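Local coordinates for protein UL37 (Suid herpesvirus 1, PDB 4K70) that serves as an inner tegument protein of the virion, binds metal ions, and probably acts in the control of viral trafficking, the present chain being its N-terminal half, at residues A[363-366]-A[367-370]; A[257-260]-A[261-264]; A[330-333]-A[334-337]; A[60-63]-A[64-67]. All coordinates share one frame; numbering follows the deposited sequence.

Overall arrangement
All four contacts are helix starts in an elongated, strand-free chain, each with a hydroxyl residue at the N-cap. Contacts 1 and 2 lie on the same side of the chain's centre, their own centres 25 Å apart, and contact 3 sits nearer the middle, 24 Å from contact 1; none of them touch. Contact 4 lies on the opposite side, its centre 70 Å from that of contact 1 and 74 Å from that of contact 2. Contacts 1 and 2 both come near calcium site residues that hold no calcium here: the Q368 side chain is about 7 Å from that of D314, the R258 side chain about 4 Å from that of D312. Contact 3 has a bound calcium about 12 Å from the V337 side chain.

Contact 1. Residues A[363-366]-A[367-370]; sequences RLTD and AQRA
T365 and Q368, whose CA atoms lie 5.1 Å apart, form a capping box where an extended lead-in turns into helix 366-385. The first turn closes with R369 N bonded to T365 O, followed by A370 N to D366 O. The box itself is reciprocal. T365 OG1, held between its own backbone N and carbonyl carbon (chi1 68°), accepts from Q368 N at 3.1 Å. In return the extended Q368 side chain reaches back to the cap residue, and its OE1 takes the T365 N-H at 3.0 Å, a fairly straight bond of 166° whose donor stands above the amide plane instead of on a lone pair. A water lies 2.7 Å from both R363 O and Q368 OE1 and may bridge them. The Q368 chain passes close to the cap hydroxyl, with CG 3.2 Å from T365 OG1, while CD2 of buried L364 lies 3.7 Å from Q368 OE1. Q317, in a nearby loop, packs on T365, A367 and Q368. R369 runs back past the N-terminal end of the helix with its chain extended from CG to NE, CG lying near L364 CB. Its guanidinium is turned 53° from the D366 carboxylate, and the salt bridge between R369 NH1 and D366 OD1 (3.2 Å) contains only a weak, strongly bent hydrogen bond. Over one face of the same guanidinium sits L364 O, 2.8 Å from R369 NH1 but poorly angled for a hydrogen bond.

Contact 2. Residues A[257-260]-A[261-264]; sequences PRTA and VEVR
E262 reaches back from the first turn of helix 260-271 to R258 and T259, closing a capping box with the N-cap residue T259. Its CB lies near T259 O and OG1, and also 4.0 Å from P257 CB. CG, set anti to the carbonyl carbon (chi1 -55°), passes 3.2 Å from T259 OG1, the hydroxyl that accepts from E262 N. The extended chain then carries CD to the R258 side chain, where the carboxylate and guanidinium planes are only 11° apart. The grip is side-on: R258 NE bonds E262 OE1 at 2.8 Å and R258 NH1 bonds E262 OE2 at 2.7 Å, both oxygens met on their syn sides but somewhat out of the carboxylate plane. OE1 also takes R258 N through its anti lone pair, at 2.8 Å, and a weak bond from T259 N completes the box. Thus one oxygen ties together two backbone N-H groups and a guanidinium, while the bend of R258 at chi3 (-62°) swings NE round to it. T290 OG1 is a further partner of R258 NH1, and R287 makes a long, weak ion pair with OE2, so the pair sits in a charged setting that would probably keep E262 ionised. In the first helical turn, V263 N bonds T259 O and R264 N bonds A260 O. P257 packs on this turn, its CB 3.6 Å from V263 CG2.

Contact 3. Residues A[330-333]-A[334-337]; sequences SASP and LQVV
A331 N points almost straight at Q335 OE1, 2.9 Å away with an N-H...O angle of 176°, although the nitrogen is raised 40° out of the plane of the accepting amide. The Q335 chain, extended beyond CG, reaches this nitrogen by running back along the turn, passing S332 OG with its CG 3.2 Å away. The hydroxyl of S332, turned toward the helix by a chi1 of 69°, accepts a weak bond from Q335 N at 3.3 Å. A water also bonds S332 OG and, weakly, Q335 NE2, bridging the hydroxyl to the glutamine amide. S332 is thereby the N-cap of helix 333-342, and P333, which has no N-H to offer, takes the first helical position; the glutamine's return bond goes to A331, one residue before the cap. The backbone turn is closed by V336 N to S332 O and V337 N to P333 O. Further out, S330 turns in against the helix: its CB lies 3.6 Å from V336 CB, and its OG, bonded to A326 O of the preceding helix, lies 3.3 Å from V336 CA. P333 and L334 pack against helix 156-159, while V336 meets C430 and M431 of helix 422-431. V337 faces L192 and L196 of helix 191-201, and its CG2 comes 3.1 Å from P333 O.

Contact 4. Residues A[60-63]-A[64-67]; sequences TGTC and EAAV
A tight link between helix 39-60 and helix 63-78 brings T62 to the N-cap of the second helix, where it meets A65. T62 OG1 takes a weak bond from A65 N at 3.3 Å, and A65 CB is also 3.3 Å from T62 OG1. The cap hydroxyl donates in turn to T60 OG1, 3.0 Å away, while T62 N bonds the same T60 oxygen, making an ST turn. T60 OG1 is also tied to A56 O, so the end of one helix and the start of the next are joined through two threonine hydroxyls. Between them G61 has positive phi (60°), the break at which the chain leaves the first helix. In the new helix A66 N bonds T62 O, and V67 N bonds C63 O at 3.0 Å, nearly straight. E64 bends at chi2 (64°) and folds its carboxylate back over the start of the helix: E64 OE1 lies 3.5 Å from C63 N, a contact only, and 3.8 Å from T62 CB, whereas OE2 bonds A465 N at the start of helix 464-481. C63 and the four residues after it are buried, and E64 N has no partner. C63 and V67, with C63 SG 4.4 Å from V67 CG2, pack on A454 of helix 438-458, and A65 and A66 rest on Y57 of helix 39-60. An ST turn running directly into a threonine N-cap makes this a short connection between consecutive helices of an all-helical chain.

Contact 1. Residues A[363-366]-A[367-370]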
# COMPACT_ATOMS: atom_id res chain seq x y z
N ARG A 363 35.13 7.35 5.62
CA ARG A 363 36.02 6.23 5.91
C ARG A 363 35.32 5.13 6.70
O ARG A 363 35.33 5.11 7.93
CB ARG A 363 37.32 6.67 6.58
CG ARG A 363 38.11 7.68 5.76
CD ARG A 363 39.39 8.12 6.48
NE ARG A 363 40.34 7.02 6.60
CZ ARG A 363 41.27 6.76 5.70
NH1 ARG A 363 41.39 7.55 4.63
NH2 ARG A 363 42.10 5.74 5.87
N LEU A 364 34.70 4.22 5.96
CA LEU A 364 34.02 3.07 6.53
C LEU A 364 34.81 1.81 6.25
O LEU A 364 35.44 1.69 5.21
CB LEU A 364 32.64 2.93 5.88
CG LEU A 364 31.67 4.07 6.15
CD1 LEU A 364 30.31 3.74 5.53
CD2 LEU A 364 31.54 4.33 7.64
N THR A 365 34.78 0.87 7.19
CA THR A 365 35.29 -0.47 6.92
C THR A 365 34.22 -1.28 6.19
O THR A 365 33.03 -0.93 6.21
CB THR A 365 35.59 -1.22 8.21
OG1 THR A 365 34.35 -1.50 8.89
CG2 THR A 365 36.53 -0.43 9.11
N ASP A 366 34.63 -2.39 5.58
CA ASP A 366 33.68 -3.23 4.85
C ASP A 366 32.55 -3.74 5.76
O ASP A 366 31.39 -3.81 5.35
CB ASP A 366 34.38 -4.40 4.17
CG ASP A 366 35.22 -3.97 2.99
OD1 ASP A 366 34.90 -2.94 2.36
OD2 ASP A 366 36.19 -4.68 2.67
N ALA A 367 32.89 -4.09 7.00
CA ALA A 367 31.88 -4.59 7.92
C ALA A 367 30.88 -3.48 8.28
O ALA A 367 29.69 -3.73 8.44
CB ALA A 367 32.53 -5.15 9.18
N GLN A 368 31.37 -2.25 8.40
CA GLN A 368 30.52 -1.10 8.67
C GLN A 368 29.62 -0.80 7.48
O GLN A 368 28.47 -0.39 7.65
CB GLN A 368 31.37 0.12 9.01
CG GLN A 368 31.96 0.07 10.43
CD GLN A 368 33.02 1.13 10.63
OE1 GLN A 368 33.38 1.84 9.69
NE2 GLN A 368 33.53 1.25 11.86
N ARG A 369 30.15 -0.99 6.29
CA ARG A 369 29.38 -0.83 5.06
C ARG A 369 28.18 -1.76 5.02
O ARG A 369 27.10 -1.35 4.61
CB ARG A 369 30.26 -1.09 3.84
CG ARG A 369 31.19 0.06 3.49
CD ARG A 369 32.15 -0.34 2.37
NE ARG A 369 32.87 0.83 1.89
CZ ARG A 369 34.14 1.10 2.17
NH1 ARG A 369 34.86 0.24 2.88
NH2 ARG A 369 34.70 2.21 1.69
N ALA A 370 28.37 -3.01 5.45
CA ALA A 370 27.28 -3.99 5.47
C ALA A 370 26.15 -3.55 6.41
O ALA A 370 24.96 -3.72 6.10
CB ALA A 370 27.79 -5.33 5.89
O HOH W 1 35.47 3.52 10.10

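Contact 2. Residues A[257-260]-A[261-264]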
# COMPACT_ATOMS: atom_id res chain seq x y z
N PRO A 257 23.14 3.35 32.09
CA PRO A 257 22.58 3.55 30.75
C PRO A 257 22.90 4.96 30.26
O PRO A 257 22.59 5.92 30.96
CB PRO A 257 21.08 3.39 30.99
CG PRO A 257 21.00 2.38 32.09
CD PRO A 257 22.18 2.69 32.99
N ARG A 258 23.52 5.07 29.08
CA ARG A 258 24.01 6.35 28.57
C ARG A 258 23.05 6.98 27.55
O ARG A 258 22.73 8.17 27.65
CB ARG A 258 25.39 6.16 27.92
CG ARG A 258 26.41 5.39 28.76
CD ARG A 258 27.52 4.74 27.89
NE ARG A 258 26.98 3.77 26.94
CZ ARG A 258 27.71 2.91 26.24
NH1 ARG A 258 27.13 2.05 25.40
NH2 ARG A 258 29.04 2.89 26.37
N THR A 259 22.61 6.19 26.58
CA THR A 259 21.70 6.70 25.54
C THR A 259 20.23 6.43 25.89
O THR A 259 19.93 5.65 26.80
CB THR A 259 22.03 6.09 24.16
OG1 THR A 259 21.69 4.69 24.15
CG2 THR A 259 23.52 6.25 23.86
N ALA A 260 19.32 7.09 25.16
CA ALA A 260 17.89 6.90 25.36
C ALA A 260 17.51 5.43 25.16
O ALA A 260 16.63 4.91 25.84
CB ALA A 260 17.09 7.78 24.41
N VAL A 261 18.18 4.79 24.21
CA VAL A 261 17.96 3.37 23.96
C VAL A 261 18.32 2.57 25.20
O VAL A 261 17.53 1.75 25.68
CB VAL A 261 18.81 2.85 22.76
CG1 VAL A 261 18.72 1.34 22.67
CG2 VAL A 261 18.35 3.49 21.46
N GLU A 262 19.53 2.79 25.71
CA GLU A 262 20.02 2.04 26.86
C GLU A 262 19.14 2.26 28.09
O GLU A 262 18.86 1.32 28.82
CB GLU A 262 21.47 2.38 27.16
CG GLU A 262 22.38 2.18 25.97
CD GLU A 262 23.83 2.23 26.37
OE1 GLU A 262 24.21 3.16 27.11
OE2 GLU A 262 24.58 1.33 25.95
N VAL A 263 18.71 3.49 28.31
CA VAL A 263 17.82 3.76 29.43
C VAL A 263 16.50 3.00 29.27
O VAL A 263 16.03 2.37 30.22
CB VAL A 263 17.53 5.26 29.60
CG1 VAL A 263 16.38 5.47 30.57
CG2 VAL A 263 18.79 5.97 30.10
N ARG A 264 15.94 3.04 28.07
CA ARG A 264 14.67 2.36 27.81
C ARG A 264 14.80 0.86 28.03
O ARG A 264 13.94 0.24 28.63
CB ARG A 264 14.18 2.66 26.39
CG ARG A 264 12.83 2.06 26.07
CD ARG A 264 12.93 0.67 25.45
NE ARG A 264 11.59 0.13 25.20
CZ ARG A 264 10.82 -0.41 26.14
NH1 ARG A 264 11.28 -0.52 27.38
NH2 ARG A 264 9.61 -0.86 25.84

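Contact 3. Residues A[330-333]-A[334-337]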
# COMPACT_ATOMS: atom_id res chain seq x y z
N SER A 330 16.79 -10.34 -2.21
CA SER A 330 15.33 -10.28 -2.13
C SER A 330 14.71 -9.63 -3.37
O SER A 330 15.15 -8.56 -3.80
CB SER A 330 14.90 -9.48 -0.89
OG SER A 330 15.28 -10.14 0.31
N ALA A 331 13.67 -10.26 -3.91
CA ALA A 331 13.01 -9.73 -5.09
C ALA A 331 11.53 -9.43 -4.83
O ALA A 331 10.77 -9.24 -5.76
CB ALA A 331 13.15 -10.69 -6.29
N SER A 332 11.13 -9.40 -3.56
CA SER A 332 9.74 -9.07 -3.24
C SER A 332 9.74 -8.41 -1.88
O SER A 332 10.72 -8.52 -1.16
CB SER A 332 8.87 -10.32 -3.19
OG SER A 332 9.21 -11.15 -2.09
N PRO A 333 8.64 -7.73 -1.54
CA PRO A 333 8.46 -7.10 -0.23
C PRO A 333 8.58 -8.10 0.89
O PRO A 333 9.21 -7.79 1.88
CB PRO A 333 7.03 -6.56 -0.29
CG PRO A 333 6.75 -6.39 -1.74
CD PRO A 333 7.53 -7.42 -2.47
N LEU A 334 7.96 -9.28 0.75
CA LEU A 334 7.98 -10.23 1.86
C LEU A 334 9.41 -10.65 2.14
O LEU A 334 9.85 -10.66 3.28
CB LEU A 334 7.12 -11.46 1.57
CG LEU A 334 7.26 -12.56 2.63
CD1 LEU A 334 6.99 -12.03 4.05
CD2 LEU A 334 6.36 -13.74 2.33
N GLN A 335 10.13 -11.00 1.09
CA GLN A 335 11.50 -11.47 1.23
C GLN A 335 12.39 -10.46 1.95
O GLN A 335 13.12 -10.82 2.88
CB GLN A 335 12.08 -11.81 -0.14
CG GLN A 335 11.41 -13.03 -0.77
CD GLN A 335 11.85 -13.27 -2.21
OE1 GLN A 335 12.85 -12.74 -2.67
NE2 GLN A 335 11.08 -14.08 -2.94
N VAL A 336 12.34 -9.21 1.53
CA VAL A 336 13.27 -8.23 2.07
C VAL A 336 12.87 -7.86 3.51
O VAL A 336 13.72 -7.77 4.38
CB VAL A 336 13.42 -6.98 1.16
CG1 VAL A 336 12.11 -6.20 1.08
CG2 VAL A 336 14.56 -6.07 1.69
N VAL A 337 11.57 -7.69 3.76
CA VAL A 337 11.11 -7.36 5.11
C VAL A 337 11.37 -8.51 6.08
O VAL A 337 11.73 -8.28 7.22
CB VAL A 337 9.62 -6.99 5.13
CG1 VAL A 337 9.20 -6.67 6.56
CG2 VAL A 337 9.38 -5.81 4.21
O HOH W 2 7.95 -13.61 -1.70

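Contact 4. Residues A[60-63]-A[64-67]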
# COMPACT_ATOMS: atom_id res chain seq x y z
N THR A 60 -32.45 10.97 -32.14
CA THR A 60 -31.39 11.31 -33.08
C THR A 60 -30.83 10.07 -33.74
O THR A 60 -30.21 10.15 -34.81
CB THR A 60 -30.23 12.07 -32.41
OG1 THR A 60 -29.42 11.14 -31.67
CG2 THR A 60 -30.76 13.15 -31.47
N GLY A 61 -31.04 8.92 -33.11
CA GLY A 61 -30.56 7.65 -33.64
C GLY A 61 -29.05 7.61 -33.80
O GLY A 61 -28.51 6.79 -34.53
N THR A 62 -28.35 8.50 -33.10
CA THR A 62 -26.92 8.62 -33.28
C THR A 62 -26.12 7.56 -32.52
O THR A 62 -26.60 6.97 -31.54
CB THR A 62 -26.39 10.00 -32.88
OG1 THR A 62 -26.57 10.17 -31.47
CG2 THR A 62 -27.14 11.09 -33.63
N CYS A 63 -24.91 7.34 -33.00
CA CYS A 63 -23.99 6.35 -32.48
C CYS A 63 -23.48 6.77 -31.10
O CYS A 63 -23.34 5.93 -30.20
CB CYS A 63 -22.83 6.19 -33.46
SG CYS A 63 -21.53 5.09 -32.93
N GLU A 64 -23.21 8.06 -30.94
CA GLU A 64 -22.83 8.64 -29.66
C GLU A 64 -23.88 8.37 -28.59
O GLU A 64 -23.56 7.94 -27.48
CB GLU A 64 -22.60 10.15 -29.79
CG GLU A 64 -21.36 10.54 -30.60
CD GLU A 64 -21.44 10.11 -32.06
OE1 GLU A 64 -22.56 9.95 -32.57
OE2 GLU A 64 -20.38 9.92 -32.69
N ALA A 65 -25.15 8.61 -28.93
CA ALA A 65 -26.26 8.37 -28.02
C ALA A 65 -26.39 6.90 -27.65
O ALA A 65 -26.73 6.56 -26.51
CB ALA A 65 -27.57 8.88 -28.62
N ALA A 66 -26.15 6.02 -28.62
CA ALA A 66 -26.26 4.59 -28.40
C ALA A 66 -25.21 4.16 -27.38
O ALA A 66 -25.51 3.48 -26.40
CB ALA A 66 -26.07 3.84 -29.71
N VAL A 67 -23.97 4.57 -27.64
CA VAL A 67 -22.83 4.27 -26.78
C VAL A 67 -23.02 4.81 -25.37
O VAL A 67 -22.81 4.10 -24.38
CB VAL A 67 -21.52 4.85 -27.37
CG1 VAL A 67 -20.38 4.80 -26.35
CG2 VAL A 67 -21.15 4.11 -28.65